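Local atomic coordinates of thiamine pyrophosphokinase (Saccharomyces cerevisiae, PDB entry 1IG0), a protein that catalyses the transfer of a pyrophosphate group from ATP to thiamine, giving thiamine diphosphate and AMP, and is the only yeast enzyme able to do so. Residues I48-P51 / R52-Y56; V308-V312 / D313-D317. All blocks are in the same frame, centred on the assembly; numbering follows the deposited sequence.

Contact 1 (I48-P51 / R52-Y56); sequences IDIP and RPLFY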
# COMPACT_ATOMS: atom_id res chain seq x y z
N ILE B 48 16.14 1.33 4.77
CA ILE B 48 16.13 -0.02 5.34
C ILE B 48 15.91 0.10 6.84
O ILE B 48 16.57 0.90 7.51
CB ILE B 48 17.46 -0.74 5.06
CG1 ILE B 48 17.69 -0.84 3.55
CG2 ILE B 48 17.43 -2.14 5.68
CD1 ILE B 48 19.02 -1.45 3.16
N ASP B 49 14.99 -0.69 7.38
CA ASP B 49 14.69 -0.64 8.81
C ASP B 49 14.70 -2.02 9.47
O ASP B 49 14.58 -2.13 10.69
CB ASP B 49 13.32 0.01 9.04
CG ASP B 49 12.21 -0.69 8.29
OD1 ASP B 49 12.08 -1.92 8.44
OD2 ASP B 49 11.46 -0.01 7.56
N ILE B 50 14.84 -3.06 8.66
CA ILE B 50 14.87 -4.43 9.16
C ILE B 50 15.95 -4.61 10.22
O ILE B 50 17.03 -4.02 10.13
CB ILE B 50 15.12 -5.43 8.01
CG1 ILE B 50 14.99 -6.86 8.51
CG2 ILE B 50 16.52 -5.21 7.43
CD1 ILE B 50 15.17 -7.92 7.43
N PRO B 51 15.68 -5.43 11.25
CA PRO B 51 16.66 -5.67 12.31
C PRO B 51 17.93 -6.27 11.72
O PRO B 51 17.88 -7.07 10.78
CB PRO B 51 15.94 -6.63 13.24
CG PRO B 51 14.52 -6.18 13.12
CD PRO B 51 14.36 -5.98 11.63
N ARG B 52 19.08 -5.89 12.27
CA ARG B 52 20.37 -6.38 11.79
C ARG B 52 20.56 -7.89 11.82
O ARG B 52 20.95 -8.49 10.83
CB ARG B 52 21.51 -5.70 12.55
CG ARG B 52 21.80 -4.31 12.04
CD ARG B 52 22.95 -3.66 12.76
NE ARG B 52 23.42 -2.51 12.00
CZ ARG B 52 24.07 -2.61 10.85
NH1 ARG B 52 24.33 -3.81 10.34
NH2 ARG B 52 24.46 -1.52 10.21
N PRO B 53 20.29 -8.52 12.98
CA PRO B 53 20.46 -9.98 13.06
C PRO B 53 19.69 -10.69 11.94
O PRO B 53 20.19 -11.65 11.35
CB PRO B 53 19.91 -10.30 14.44
CG PRO B 53 20.25 -9.07 15.23
CD PRO B 53 19.85 -7.98 14.27
N LEU B 54 18.48 -10.21 11.67
CA LEU B 54 17.65 -10.80 10.63
C LEU B 54 18.25 -10.53 9.26
O LEU B 54 18.31 -11.42 8.41
CB LEU B 54 16.23 -10.22 10.70
CG LEU B 54 15.22 -10.82 9.72
CD1 LEU B 54 15.08 -12.31 9.98
CD2 LEU B 54 13.88 -10.12 9.86
N PHE B 55 18.70 -9.29 9.05
CA PHE B 55 19.30 -8.90 7.78
C PHE B 55 20.47 -9.82 7.44
O PHE B 55 20.56 -10.35 6.33
CB PHE B 55 19.80 -7.46 7.85
CG PHE B 55 20.43 -6.97 6.57
CD1 PHE B 55 19.64 -6.58 5.50
CD2 PHE B 55 21.81 -6.92 6.44
CE1 PHE B 55 20.21 -6.14 4.31
CE2 PHE B 55 22.40 -6.49 5.25
CZ PHE B 55 21.60 -6.10 4.18
N TYR B 56 21.36 -10.01 8.40
CA TYR B 56 22.53 -10.87 8.23
C TYR B 56 22.12 -12.26 7.78
O TYR B 56 22.75 -12.86 6.90
CB TYR B 56 23.30 -10.98 9.55
CG TYR B 56 23.75 -9.66 10.14
CD1 TYR B 56 23.95 -9.53 11.51
CD2 TYR B 56 23.99 -8.55 9.33
CE1 TYR B 56 24.38 -8.33 12.08
CE2 TYR B 56 24.42 -7.34 9.88
CZ TYR B 56 24.61 -7.24 11.26
OH TYR B 56 25.02 -6.05 11.81

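Contact 2 (V308-V312 / D313-D317); sequences VEIFV and DKLID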
# COMPACT_ATOMS: atom_id res chain seq x y z
N VAL B 308 0.74 -11.60 5.26
CA VAL B 308 0.80 -12.31 6.52
C VAL B 308 1.61 -11.47 7.48
O VAL B 308 2.81 -11.25 7.28
CB VAL B 308 1.47 -13.70 6.35
CG1 VAL B 308 1.60 -14.38 7.71
CG2 VAL B 308 0.65 -14.56 5.40
N GLU B 309 0.95 -11.00 8.53
CA GLU B 309 1.62 -10.18 9.52
C GLU B 309 2.72 -10.99 10.19
O GLU B 309 2.50 -12.14 10.59
CB GLU B 309 0.62 -9.68 10.56
CG GLU B 309 1.25 -8.99 11.76
CD GLU B 309 0.23 -8.39 12.69
OE1 GLU B 309 -0.80 -9.06 12.95
OE2 GLU B 309 0.45 -7.26 13.17
N ILE B 310 3.89 -10.39 10.31
CA ILE B 310 5.02 -11.05 10.94
C ILE B 310 5.57 -10.21 12.08
O ILE B 310 5.42 -8.99 12.11
CB ILE B 310 6.17 -11.29 9.94
CG1 ILE B 310 6.57 -9.97 9.27
CG2 ILE B 310 5.76 -12.33 8.91
CD1 ILE B 310 7.77 -10.08 8.36
N PHE B 311 6.19 -10.89 13.03
CA PHE B 311 6.81 -10.24 14.18
C PHE B 311 8.30 -10.38 13.88
O PHE B 311 8.96 -11.31 14.34
CB PHE B 311 6.41 -10.97 15.46
CG PHE B 311 4.92 -11.01 15.68
CD1 PHE B 311 4.30 -12.15 16.19
CD2 PHE B 311 4.12 -9.91 15.36
CE1 PHE B 311 2.92 -12.19 16.37
CE2 PHE B 311 2.74 -9.94 15.55
CZ PHE B 311 2.14 -11.08 16.05
N VAL B 312 8.79 -9.44 13.07
CA VAL B 312 10.17 -9.40 12.61
C VAL B 312 11.27 -9.77 13.60
O VAL B 312 12.19 -10.50 13.25
CB VAL B 312 10.49 -8.02 12.01
CG1 VAL B 312 11.92 -7.99 11.50
CG2 VAL B 312 9.53 -7.72 10.87
N ASP B 313 11.19 -9.27 14.83
CA ASP B 313 12.22 -9.55 15.82
C ASP B 313 12.22 -11.00 16.33
O ASP B 313 13.11 -11.38 17.09
CB ASP B 313 12.08 -8.60 17.01
CG ASP B 313 12.15 -7.14 16.59
OD1 ASP B 313 13.14 -6.75 15.93
OD2 ASP B 313 11.22 -6.38 16.94
N LYS B 314 11.25 -11.79 15.89
CA LYS B 314 11.14 -13.19 16.30
C LYS B 314 11.59 -14.18 15.22
O LYS B 314 11.92 -15.32 15.52
CB LYS B 314 9.69 -13.50 16.69
CG LYS B 314 9.32 -13.13 18.11
CD LYS B 314 9.65 -11.68 18.45
CE LYS B 314 9.31 -11.39 19.90
NZ LYS B 314 9.87 -12.45 20.79
N LEU B 315 11.60 -13.72 13.98
CA LEU B 315 11.97 -14.53 12.83
C LEU B 315 13.31 -15.27 12.88
O LEU B 315 13.37 -16.48 12.67
CB LEU B 315 11.93 -13.66 11.57
CG LEU B 315 10.81 -13.85 10.55
CD1 LEU B 315 9.56 -14.40 11.20
CD2 LEU B 315 10.54 -12.52 9.87
N ILE B 316 14.38 -14.53 13.17
CA ILE B 316 15.72 -15.09 13.21
C ILE B 316 15.86 -16.49 13.81
O ILE B 316 16.60 -17.32 13.28
CB ILE B 316 16.70 -14.14 13.95
CG1 ILE B 316 18.13 -14.64 13.80
CG2 ILE B 316 16.32 -14.03 15.42
CD1 ILE B 316 19.18 -13.68 14.33
N ASP B 317 15.16 -16.76 14.90
CA ASP B 317 15.25 -18.06 15.57
C ASP B 317 14.66 -19.24 14.79
O ASP B 317 14.91 -20.39 15.14
CB ASP B 317 14.60 -17.99 16.95
CG ASP B 317 15.34 -17.07 17.90
OD1 ASP B 317 16.56 -17.29 18.11
OD2 ASP B 317 14.72 -16.14 18.45
O HOH W 1 14.50 -11.77 13.64

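Contact 1 (I48-P51 / R52-Y56)
Ile50 meets both Leu54 and Phe55 across the start of helix 52-61, one with each branch of its side chain. Its CG1 stands anti to the backbone N (chi1 -174°), which carries CD1 out to the isobutyl end of Leu54. The closest atoms are Ile50 CD1 and Leu54 CD2, 3.5 Å apart, and the two side chains cross at about a right angle. The other branch, CG2, turns to Phe55. Ile50 CG2 lies 3.9 Å from Phe55 CD1 and meets the ring obliquely, and it also touches Phe55 CB. With an alanine here both branches go, and Leu54 CD2 and Phe55 CD1 would probably be left without their partner at the first turn. The backbone ties the same turn together. Phe55 N donates to Pro51 O at 2.9 Å, with an N-H...O angle of 158°. Pro51 CB also packs loosely on Leu54 CB, at 4.4 Å. Arg52 reaches forward, one turn on, to the hydroxyl of Tyr56. Its chain is extended from CG to NE, and Arg52 NH1 donates to Tyr56 OH at 2.8 Å. That hydroxyl lies 30° out of the guanidinium plane. Arg52 also makes a cation-pi contact with Tyr78, on helix 71-78. Tyr78 meets the Phe55 ring edge-to-face and bonds Ile50 O through its hydroxyl. Pro51 holds the N-cap position, with Pro53 in the first turn. Ile50, just before the cap, and Phe55 pair as in a hydrophobic staple at a helix N-terminus, with Leu54 as an added contact.

Contact 2 (V308-V312 / D313-D317)
Phe311 O accepts the main bond of this turn, from Lys314 N at 2.8 Å. The N-H...O angle is 157°. Lys314 CB lies against Phe311 O too, at 3.3 Å. The next carbonyl, Val312 O, has two donors. Leu315 N reaches it weakly, at 3.4 Å. A water gives the shorter bond, 2.7 Å from Val312 O, and accepts from Ile316 N at 2.8 Å. The water thus joins a carbonyl and an amide four residues apart, where an alpha-helix would bond them directly. Strand 304-310 therefore runs into a short turn with 3-10-type bonds, from residue i+3 back to i, and water bridges the missing i to i+4 bond. On the strand side, Ile310 and Phe311 are held by backbone hydrogen bonds to Thr224 and Cys247. Both carboxylate oxygens of Glu309 have partners outside this turn, OE1 bonding Asn250 N. Ile310 puts CG1 between its backbone N and carbonyl carbon (chi1 55°), and Ile310 CD1 comes to 4.0 Å from Leu315 CD2. Their side chains cross at about a right angle. Leu315 also packs on Phe243 and Cys247 of helix 241-247.

Contact 1 comes early in the chain and contact 2 near its C-terminus, yet their centres are 11 Å apart and they touch. Pro51 and Leu54 of contact 1 pack on Val312, and Pro53 meets Ile316. Contact 1 lies at the start of helix 52-61, in the loop after strand 38-43. Contact 2 spans the end of strand 304-310 and helix 312-315. One continuous mixed sheet runs from the parallel strands, 38-43 among them, to the antiparallel ones, which include 304-310. The turn before the C-terminus packs on the start of helix 52-61, and so joins the end of the chain, leaving the beta-sandwich part, to the alpha-beta-alpha part.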